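Local coordinates for xylose isomerase-like TIM barrel domain-containing protein (Parabacteroides distasonis, PDB 4KW2) that is of unknown function but has a xylose isomerase-like TIM-barrel fold and is possibly an isomerase, at residues Met48-Ala53 and Lys91-Gly96. Sequence-based numbering, arbitrary orientation.
Sequences MGYAEA and KPIAFG
Lys91 O is gripped twice: Ala51 N donates to it across the strands at 3.1 Å, nearly in line with the carbonyl, and Ile93 N reaches it more weakly from within its own strand, across the inverse gamma turn centred on Pro92. The turn coincides with a beta bulge: Tyr50 pairs with Lys91, but Glu52 pairs with Ala94, so the parallel register slips by one residue. Before the bulge, Lys91 N gives Gly49 O a straight bond of 2.8 Å (171°); after it the ladder resumes through Ala94 N to Ala51 O, Ala53 N to Ala94 O and Gly96 N to Ala53 O. At the bulge Ile93 points toward the partner strand, where its CG2 lies 3.4 Å from Ala51 O and its CB sits 3.9 Å from CD1 at the edge of the Tyr50 ring. With CG anti to its carbonyl carbon (chi1 -60°), Tyr50 runs alongside Lys91, whose CB and CG pack against CD1 and CE1. Replacing Tyr50 by an alanine removes the ring and would probably leave the Lys91 methylenes and the CB side of Ile93 without their cross-strand packing. On the same face the Glu52 CB meets Ala94 CB at 4.0 Å, and its carboxylate is held by Ser240, Thr122 and His203, polar groups from other barrel strands. Ala53 CB touches Phe95 CD1 (3.7 Å) on the opposite face, where Phe95 packs on helix 103-116. Strands 50-53 and 91-98, joined through helix 75-86 in a beta-alpha-beta unit, are adjacent staves of the closed eight-stranded barrel, flanked by strands 23-27 and 120-123.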
HETATM    1  N   MSE A  48     -24.046  10.833   3.948  1.00 32.18           N
HETATM    2  CA  MSE A  48     -24.282   9.914   2.824  1.00 34.03           C
HETATM    3  C   MSE A  48     -25.466   9.017   3.096  1.00 34.23           C
HETATM    4  O   MSE A  48     -25.711   8.622   4.244  1.00 35.09           O
HETATM    5  CB  MSE A  48     -23.035   9.071   2.586  1.00 33.79           C
HETATM    6  CG  MSE A  48     -21.980   9.886   1.856  1.00 36.78           C
HETATM    7 SE   MSE A  48     -20.434   8.741   1.447  0.75 41.63          SE
HETATM    8  CE  MSE A  48     -19.650   8.777   3.234  1.00 33.72           C
ATOM      9  N   GLY A  49     -26.199   8.673   2.036  1.00 32.86           N
ATOM     10  CA  GLY A  49     -27.451   7.924   2.164  1.00 32.23           C
ATOM     11  C   GLY A  49     -27.404   6.491   1.665  1.00 32.83           C
ATOM     12  O   GLY A  49     -28.454   5.864   1.492  1.00 35.48           O
ATOM     13  N   TYR A  50     -26.200   5.967   1.442  1.00 32.09           N
ATOM     14  CA  TYR A  50     -26.020   4.623   0.875  1.00 31.71           C
ATOM     15  C   TYR A  50     -24.789   3.941   1.459  1.00 31.17           C
ATOM     16  O   TYR A  50     -23.843   4.607   1.873  1.00 30.52           O
ATOM     17  CB  TYR A  50     -25.871   4.701  -0.645  1.00 31.25           C
ATOM     18  CG  TYR A  50     -27.061   5.311  -1.349  1.00 33.40           C
ATOM     19  CD1 TYR A  50     -28.157   4.532  -1.698  1.00 33.29           C
ATOM     20  CD2 TYR A  50     -27.090   6.672  -1.667  1.00 35.19           C
ATOM     21  CE1 TYR A  50     -29.252   5.086  -2.336  1.00 34.27           C
ATOM     22  CE2 TYR A  50     -28.185   7.233  -2.311  1.00 35.41           C
ATOM     23  CZ  TYR A  50     -29.258   6.434  -2.643  1.00 35.40           C
ATOM     24  OH  TYR A  50     -30.343   6.971  -3.283  1.00 40.02           O
ATOM     25  N   ALA A  51     -24.801   2.612   1.488  1.00 29.40           N
ATOM     26  CA  ALA A  51     -23.662   1.858   2.001  1.00 28.44           C
ATOM     27  C   ALA A  51     -23.407   0.579   1.204  1.00 28.33           C
ATOM     28  O   ALA A  51     -24.338  -0.071   0.743  1.00 30.62           O
ATOM     29  CB  ALA A  51     -23.873   1.534   3.467  1.00 27.79           C
ATOM     30  N   GLU A  52     -22.128   0.262   1.015  1.00 29.23           N
ATOM     31  CA  GLU A  52     -21.693  -1.033   0.497  1.00 30.27           C
ATOM     32  C   GLU A  52     -21.000  -1.754   1.647  1.00 30.22           C
ATOM     33  O   GLU A  52     -19.889  -1.382   2.041  1.00 31.07           O
ATOM     34  CB  GLU A  52     -20.732  -0.865  -0.681  1.00 31.29           C
ATOM     35  CG  GLU A  52     -20.111  -2.176  -1.164  1.00 33.32           C
ATOM     36  CD  GLU A  52     -19.241  -2.014  -2.399  1.00 39.23           C
ATOM     37  OE1 GLU A  52     -19.231  -0.908  -2.988  1.00 39.21           O
ATOM     38  OE2 GLU A  52     -18.562  -2.997  -2.786  1.00 40.26           O
ATOM     39  N   ALA A  53     -21.655  -2.776   2.191  1.00 29.30           N
ATOM     40  CA  ALA A  53     -21.174  -3.408   3.412  1.00 28.27           C
ATOM     41  C   ALA A  53     -20.405  -4.707   3.157  1.00 27.43           C
ATOM     42  O   ALA A  53     -20.822  -5.553   2.362  1.00 27.86           O
ATOM     43  CB  ALA A  53     -22.325  -3.645   4.370  1.00 28.62           C
ATOM     44  N   LYS A  91     -29.549   3.685   2.859  1.00 32.71           N
ATOM     45  CA  LYS A  91     -30.027   2.472   2.181  1.00 34.37           C
ATOM     46  C   LYS A  91     -28.912   1.432   2.154  1.00 32.84           C
ATOM     47  O   LYS A  91     -27.776   1.766   1.811  1.00 31.24           O
ATOM     48  CB  LYS A  91     -30.438   2.780   0.740  1.00 39.80           C
ATOM     49  CG  LYS A  91     -31.510   3.846   0.590  1.00 44.82           C
ATOM     50  CD  LYS A  91     -32.898   3.272   0.804  1.00 51.83           C
ATOM     51  CE  LYS A  91     -33.975   4.213   0.286  1.00 56.61           C
ATOM     52  NZ  LYS A  91     -35.329   3.617   0.453  1.00 62.23           N
ATOM     53  N   PRO A  92     -29.222   0.168   2.505  1.00 32.66           N
ATOM     54  CA  PRO A  92     -28.219  -0.891   2.415  1.00 31.79           C
ATOM     55  C   PRO A  92     -28.137  -1.378   0.979  1.00 31.68           C
ATOM     56  O   PRO A  92     -28.471  -2.519   0.688  1.00 33.15           O
ATOM     57  CB  PRO A  92     -28.773  -1.965   3.343  1.00 31.38           C
ATOM     58  CG  PRO A  92     -30.251  -1.816   3.198  1.00 33.92           C
ATOM     59  CD  PRO A  92     -30.503  -0.346   3.019  1.00 32.48           C
ATOM     60  N   ILE A  93     -27.685  -0.494   0.098  1.00 31.83           N
ATOM     61  CA  ILE A  93     -27.824  -0.662  -1.347  1.00 33.26           C
ATOM     62  C   ILE A  93     -26.965  -1.800  -1.900  1.00 32.49           C
ATOM     63  O   ILE A  93     -27.363  -2.467  -2.855  1.00 32.03           O
ATOM     64  CB  ILE A  93     -27.488   0.662  -2.084  1.00 36.44           C
ATOM     65  CG1 ILE A  93     -27.983   0.646  -3.532  1.00 41.18           C
ATOM     66  CG2 ILE A  93     -25.999   0.979  -2.033  1.00 36.54           C
ATOM     67  CD1 ILE A  93     -29.438   1.019  -3.657  1.00 48.31           C
ATOM     68  N   ALA A  94     -25.800  -2.028  -1.300  1.00 28.81           N
ATOM     69  CA  ALA A  94     -24.882  -3.029  -1.819  1.00 28.56           C
ATOM     70  C   ALA A  94     -24.227  -3.852  -0.725  1.00 28.16           C
ATOM     71  O   ALA A  94     -24.070  -3.398   0.404  1.00 26.86           O
ATOM     72  CB  ALA A  94     -23.813  -2.365  -2.675  1.00 28.44           C
ATOM     73  N   PHE A  95     -23.861  -5.074  -1.088  1.00 28.81           N
ATOM     74  CA  PHE A  95     -22.968  -5.891  -0.299  1.00 30.67           C
ATOM     75  C   PHE A  95     -21.855  -6.390  -1.205  1.00 30.01           C
ATOM     76  O   PHE A  95     -22.084  -6.679  -2.375  1.00 31.14           O
ATOM     77  CB  PHE A  95     -23.716  -7.070   0.316  1.00 31.19           C
ATOM     78  CG  PHE A  95     -24.704  -6.666   1.362  1.00 32.96           C
ATOM     79  CD1 PHE A  95     -24.278  -6.328   2.635  1.00 32.95           C
ATOM     80  CD2 PHE A  95     -26.056  -6.608   1.076  1.00 37.34           C
ATOM     81  CE1 PHE A  95     -25.185  -5.942   3.606  1.00 35.04           C
ATOM     82  CE2 PHE A  95     -26.967  -6.221   2.043  1.00 38.19           C
ATOM     83  CZ  PHE A  95     -26.530  -5.888   3.310  1.00 34.80           C
ATOM     84  N   GLY A  96     -20.656  -6.493  -0.651  1.00 28.86           N
ATOM     85  CA  GLY A  96     -19.511  -7.008  -1.380  1.00 29.73           C
ATOM     86  C   GLY A  96     -18.243  -6.483  -0.746  1.00 29.89           C
ATOM     87  O   GLY A  96     -18.325  -5.663   0.170  1.00 28.83           O
TER